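Particle-associated glycoside hydrolase (Acinetobacter phage Fri1, PDB 6C72) probably cleaves the capsular polysaccharide of Acinetobacter baumannii as a trimeric tailspike depolymerase during entry of the phage into its host. Local coordinates at residues V348-N352 / C353-G357; D460-T463 / I464-Q467. One frame throughout, in Å; residues are numbered along the deposited sequence.

In the fold
Contact 1 is a corner of the beta-helix that makes up the body of the tailspike: strands 348-351 and 354-357 meet at the two-residue bend Asn352-Cys353. Contact 2 follows later in the chain, in the loop between strand 448-450 and strand 475-478, the first of the C-terminal antiparallel sheet. The two do not touch; the centres of contact 1 and contact 2 lie 28 Å apart and the nearest atoms of contact 1 and contact 2 about 17 Å apart. Both reach the second subunit of the trimer, 348-357 through Asn352 and Arg354 and 460-467 through Asp460 and Arg462. A zinc ion lies about 5 Å from the Arg354 side chain in contact 1, and another about 3 Å from that of Arg462 in contact 2.

Contact 1: residues V348-N352 / C353-G357; sequences VKFLN and CRFKG
Phe350 and Phe355 meet inside the corner between strands 348-351 and 354-357, the edge of Phe355 turned to the face of Phe350 in an offset edge-to-face pair. Their centroids lie 5.8 Å apart, with the planes at 63°; the nearest atoms are Phe350 CD1 and Phe355 CZ at 3.9 Å. Val334 of strand 333-336 packs on both rings, and Phe355 also stacks with Phe322 and Phe379, equivalent rings in the coils on its two sides. Cys353 joins this packed side. Its SG, anti to the carbonyl carbon (chi1 -67°), turns back along the preceding strand to within 3.3 Å of Leu351 O and lies 4.4 Å from Phe350 CA, while the side chain touches Cys320 and Cys377. The outer side is looser and polar. Asn352, with phi 56°, makes the bend, and its ND2 hydrogen-bonds OD1 of Asp279 of the second subunit. The Arg354 chain, bent at chi3, brings NH1 to 3.0 Å from Asn352 O, near the guanidinium plane, and Arg354 NH2 is hydrogen-bonded to Asn319 OD1. The chemistry is thus divided between an interior of aromatic and aliphatic side chains, the Cys353 thiol beside a backbone carbonyl at its edge, and a polar exterior that takes part in the trimer interface.

Contact 2: residues D460-T463 / I464-Q467; sequences DRRT and ITQQ
Asp460 and Thr465 approach from opposite directions, with Asp460 OD2 2.7 Å from Thr465 OG1. That hydroxyl sits between the backbone N and the carbonyl carbon of its own residue (chi1 51°), which also places Thr465 OG1 3.1 Å from Arg462 O. Arg462 grips the Asp460 carboxylate side-on: Arg462 NE makes a salt bridge to Asp460 OD1 at 2.7 Å, nearly in the guanidinium plane but from above the carboxylate (36° out of its plane), and Arg462 NH2 adds a more tilted hydrogen bond to Asp460 OD2 at 3.0 Å. The methyl groups Thr465 CG2 and Ile464 CG2 lie over one face of the guanidinium, Thr465 CG2 being 3.7 Å from Arg462 NH2. Thr463 and Gln466 point the same way side by side, Thr463 CG2 3.7 Å from Gln466 OE1, and Gln466 N bonds Thr463 O at 3.0 Å, almost straight (169°). Asp460 OD2 is further held by Tyr468 of the second subunit, while Ile464 and Gln467 meet the third. Asp460 OD1 also accepts from the backbone N of Arg462, on the opposite carboxylate face to NE, closing an Asx turn in the segment linking beta-helix to C-terminal domain, where the three subunits meet.

Contact 1: residues V348-N352 / C353-G357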
loop_
_atom_site.group_PDB
_atom_site.type_symbol
_atom_site.label_atom_id
_atom_site.label_comp_id
_atom_site.label_asym_id
_atom_site.label_seq_id
_atom_site.Cartn_x
_atom_site.Cartn_y
_atom_site.Cartn_z
ATOM N N VAL A 348 9.506 4.427 -6.714
ATOM C CA VAL A 348 10.155 4.651 -5.432
ATOM C C VAL A 348 9.182 5.403 -4.536
ATOM O O VAL A 348 8.677 6.462 -4.916
ATOM C CB VAL A 348 11.443 5.460 -5.619
ATOM C CG1 VAL A 348 12.036 5.825 -4.269
ATOM C CG2 VAL A 348 12.411 4.709 -6.497
ATOM N N LYS A 349 8.930 4.881 -3.351
ATOM C CA LYS A 349 7.954 5.473 -2.449
ATOM C C LYS A 349 8.618 5.821 -1.132
ATOM O O LYS A 349 9.304 4.982 -0.536
ATOM C CB LYS A 349 6.789 4.524 -2.201
ATOM C CG LYS A 349 6.041 4.105 -3.442
ATOM C CD LYS A 349 4.935 3.176 -3.020
ATOM C CE LYS A 349 4.007 2.807 -4.168
ATOM N NZ LYS A 349 4.506 1.600 -4.846
ATOM N N PHE A 350 8.401 7.052 -0.676
ATOM C CA PHE A 350 8.820 7.491 0.652
ATOM C C PHE A 350 7.564 7.617 1.502
ATOM O O PHE A 350 6.739 8.514 1.276
ATOM C CB PHE A 350 9.597 8.803 0.588
ATOM C CG PHE A 350 10.891 8.712 -0.192
ATOM C CD1 PHE A 350 12.065 8.263 0.420
ATOM C CD2 PHE A 350 10.947 9.099 -1.509
ATOM C CE1 PHE A 350 13.261 8.189 -0.272
ATOM C CE2 PHE A 350 12.150 9.017 -2.218
ATOM C CZ PHE A 350 13.311 8.565 -1.585
ATOM N N LEU A 351 7.418 6.701 2.462
ATOM C CA LEU A 351 6.245 6.590 3.320
ATOM C C LEU A 351 6.669 6.709 4.778
ATOM O O LEU A 351 7.596 6.014 5.211
ATOM C CB LEU A 351 5.533 5.255 3.100
ATOM C CG LEU A 351 5.214 4.833 1.667
ATOM C CD1 LEU A 351 4.618 3.444 1.645
ATOM C CD2 LEU A 351 4.258 5.831 1.027
ATOM N N ASN A 352 6.006 7.600 5.523
ATOM C CA ASN A 352 6.214 7.762 6.962
ATOM C C ASN A 352 7.675 8.048 7.308
ATOM O O ASN A 352 8.132 7.721 8.403
ATOM C CB ASN A 352 5.724 6.538 7.750
ATOM C CG ASN A 352 4.285 6.145 7.418
ATOM O OD1 ASN A 352 3.555 6.886 6.763
ATOM N ND2 ASN A 352 3.859 4.993 7.919
ATOM N N CYS A 353 8.420 8.654 6.391
ATOM C CA CYS A 353 9.836 8.881 6.601
ATOM C C CYS A 353 10.092 10.272 7.163
ATOM O O CYS A 353 9.270 11.183 7.041
ATOM C CB CYS A 353 10.618 8.713 5.293
ATOM S SG CYS A 353 10.646 7.022 4.630
ATOM N N ARG A 354 11.283 10.439 7.737
ATOM C CA ARG A 354 11.702 11.704 8.323
ATOM C C ARG A 354 13.044 12.103 7.732
ATOM O O ARG A 354 13.998 11.311 7.732
ATOM C CB ARG A 354 11.769 11.610 9.840
ATOM C CG ARG A 354 10.377 11.590 10.410
ATOM C CD ARG A 354 10.296 11.221 11.867
ATOM N NE ARG A 354 10.881 9.921 12.195
ATOM C CZ ARG A 354 10.417 8.748 11.771
ATOM N NH1 ARG A 354 9.372 8.697 10.939
ATOM N NH2 ARG A 354 11.005 7.621 12.171
ATOM N N PHE A 355 13.084 13.299 7.161
ATOM C CA PHE A 355 14.297 13.885 6.615
ATOM C C PHE A 355 14.766 14.926 7.624
ATOM O O PHE A 355 14.108 15.960 7.821
ATOM C CB PHE A 355 14.032 14.483 5.235
ATOM C CG PHE A 355 13.659 13.456 4.190
ATOM C CD1 PHE A 355 12.396 12.888 4.165
ATOM C CD2 PHE A 355 14.575 13.066 3.216
ATOM C CE1 PHE A 355 12.054 11.954 3.194
ATOM C CE2 PHE A 355 14.238 12.129 2.250
ATOM C CZ PHE A 355 12.977 11.575 2.240
ATOM N N LYS A 356 15.882 14.640 8.286
ATOM C CA LYS A 356 16.352 15.446 9.399
ATOM C C LYS A 356 17.655 16.138 9.031
ATOM O O LYS A 356 18.399 15.692 8.152
ATOM C CB LYS A 356 16.564 14.582 10.643
ATOM C CG LYS A 356 15.297 13.989 11.218
ATOM C CD LYS A 356 15.613 13.074 12.385
ATOM C CE LYS A 356 14.353 12.465 12.966
ATOM N NZ LYS A 356 14.673 11.435 13.974
ATOM N N GLY A 357 17.938 17.223 9.738
ATOM C CA GLY A 357 19.161 17.955 9.506
ATOM C C GLY A 357 19.197 18.574 8.133
ATOM O O GLY A 357 18.355 19.420 7.807
#

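Contact 2: residues D460-T463 / I464-Q467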
loop_
_atom_site.group_PDB
_atom_site.type_symbol
_atom_site.label_atom_id
_atom_site.label_comp_id
_atom_site.label_asym_id
_atom_site.label_seq_id
_atom_site.Cartn_x
_atom_site.Cartn_y
_atom_site.Cartn_z
ATOM N N ASP A 460 -6.197 23.259 -10.098
ATOM C CA ASP A 460 -6.068 22.004 -10.829
ATOM C C ASP A 460 -5.324 22.246 -12.139
ATOM O O ASP A 460 -5.724 23.100 -12.941
ATOM C CB ASP A 460 -7.436 21.385 -11.094
ATOM C CG ASP A 460 -7.346 19.956 -11.637
ATOM O OD1 ASP A 460 -6.245 19.341 -11.558
ATOM O OD2 ASP A 460 -8.386 19.466 -12.153
ATOM N N ARG A 461 -4.227 21.507 -12.340
ATOM C CA ARG A 461 -3.437 21.565 -13.566
ATOM C C ARG A 461 -3.190 20.164 -14.128
ATOM O O ARG A 461 -2.268 19.963 -14.936
ATOM C CB ARG A 461 -2.114 22.303 -13.311
ATOM C CG ARG A 461 -2.297 23.700 -12.678
ATOM C CD ARG A 461 -1.010 24.507 -12.632
ATOM N NE ARG A 461 -1.226 25.892 -12.214
ATOM C CZ ARG A 461 -0.747 26.422 -11.085
ATOM N NH1 ARG A 461 -0.021 25.681 -10.257
ATOM N NH2 ARG A 461 -0.986 27.694 -10.778
ATOM N N ARG A 462 -3.981 19.187 -13.704
ATOM C CA ARG A 462 -3.765 17.820 -14.144
ATOM C C ARG A 462 -4.215 17.637 -15.590
ATOM O O ARG A 462 -5.167 18.268 -16.061
ATOM C CB ARG A 462 -4.509 16.845 -13.233
ATOM C CG ARG A 462 -3.954 16.761 -11.807
ATOM C CD ARG A 462 -4.936 16.010 -10.907
ATOM N NE ARG A 462 -6.197 16.742 -10.855
ATOM C CZ ARG A 462 -7.381 16.180 -10.629
ATOM N NH1 ARG A 462 -7.468 14.865 -10.437
ATOM N NH2 ARG A 462 -8.475 16.940 -10.614
ATOM N N THR A 463 -3.535 16.726 -16.284
ATOM C CA THR A 463 -3.840 16.473 -17.687
ATOM C C THR A 463 -5.216 15.836 -17.855
ATOM O O THR A 463 -5.928 16.138 -18.817
ATOM C CB THR A 463 -2.748 15.591 -18.302
ATOM O OG1 THR A 463 -1.482 16.256 -18.208
ATOM C CG2 THR A 463 -3.040 15.308 -19.759
ATOM N N ILE A 464 -5.609 14.955 -16.934
ATOM C CA ILE A 464 -6.868 14.232 -17.075
ATOM C C ILE A 464 -8.045 15.203 -17.141
ATOM O O ILE A 464 -9.066 14.914 -17.772
ATOM C CB ILE A 464 -7.026 13.216 -15.924
ATOM C CG1 ILE A 464 -8.266 12.359 -16.120
ATOM C CG2 ILE A 464 -7.114 13.902 -14.569
ATOM C CD1 ILE A 464 -8.148 11.446 -17.275
ATOM N N THR A 465 -7.925 16.367 -16.509
ATOM C CA THR A 465 -8.987 17.355 -16.461
ATOM C C THR A 465 -8.740 18.538 -17.382
ATOM O O THR A 465 -9.463 19.539 -17.295
ATOM C CB THR A 465 -9.143 17.861 -15.027
ATOM O OG1 THR A 465 -7.856 18.268 -14.547
ATOM C CG2 THR A 465 -9.722 16.783 -14.119
ATOM N N GLN A 466 -7.743 18.469 -18.255
ATOM C CA GLN A 466 -7.428 19.659 -19.038
ATOM C C GLN A 466 -8.583 20.061 -19.956
ATOM O O GLN A 466 -8.752 21.250 -20.240
ATOM C CB GLN A 466 -6.142 19.438 -19.841
ATOM C CG GLN A 466 -6.288 18.456 -20.970
ATOM C CD GLN A 466 -4.946 18.056 -21.564
ATOM O OE1 GLN A 466 -3.895 18.598 -21.188
ATOM N NE2 GLN A 466 -4.971 17.099 -22.491
ATOM N N GLN A 467 -9.420 19.107 -20.377
ATOM C CA GLN A 467 -10.541 19.449 -21.257
ATOM C C GLN A 467 -11.561 20.354 -20.576
ATOM O O GLN A 467 -12.369 20.978 -21.263
ATOM C CB GLN A 467 -11.233 18.184 -21.762
ATOM C CG GLN A 467 -12.022 17.452 -20.693
ATOM C CD GLN A 467 -12.363 16.035 -21.101
ATOM O OE1 GLN A 467 -11.469 15.198 -21.253
ATOM N NE2 GLN A 467 -13.654 15.746 -21.266
#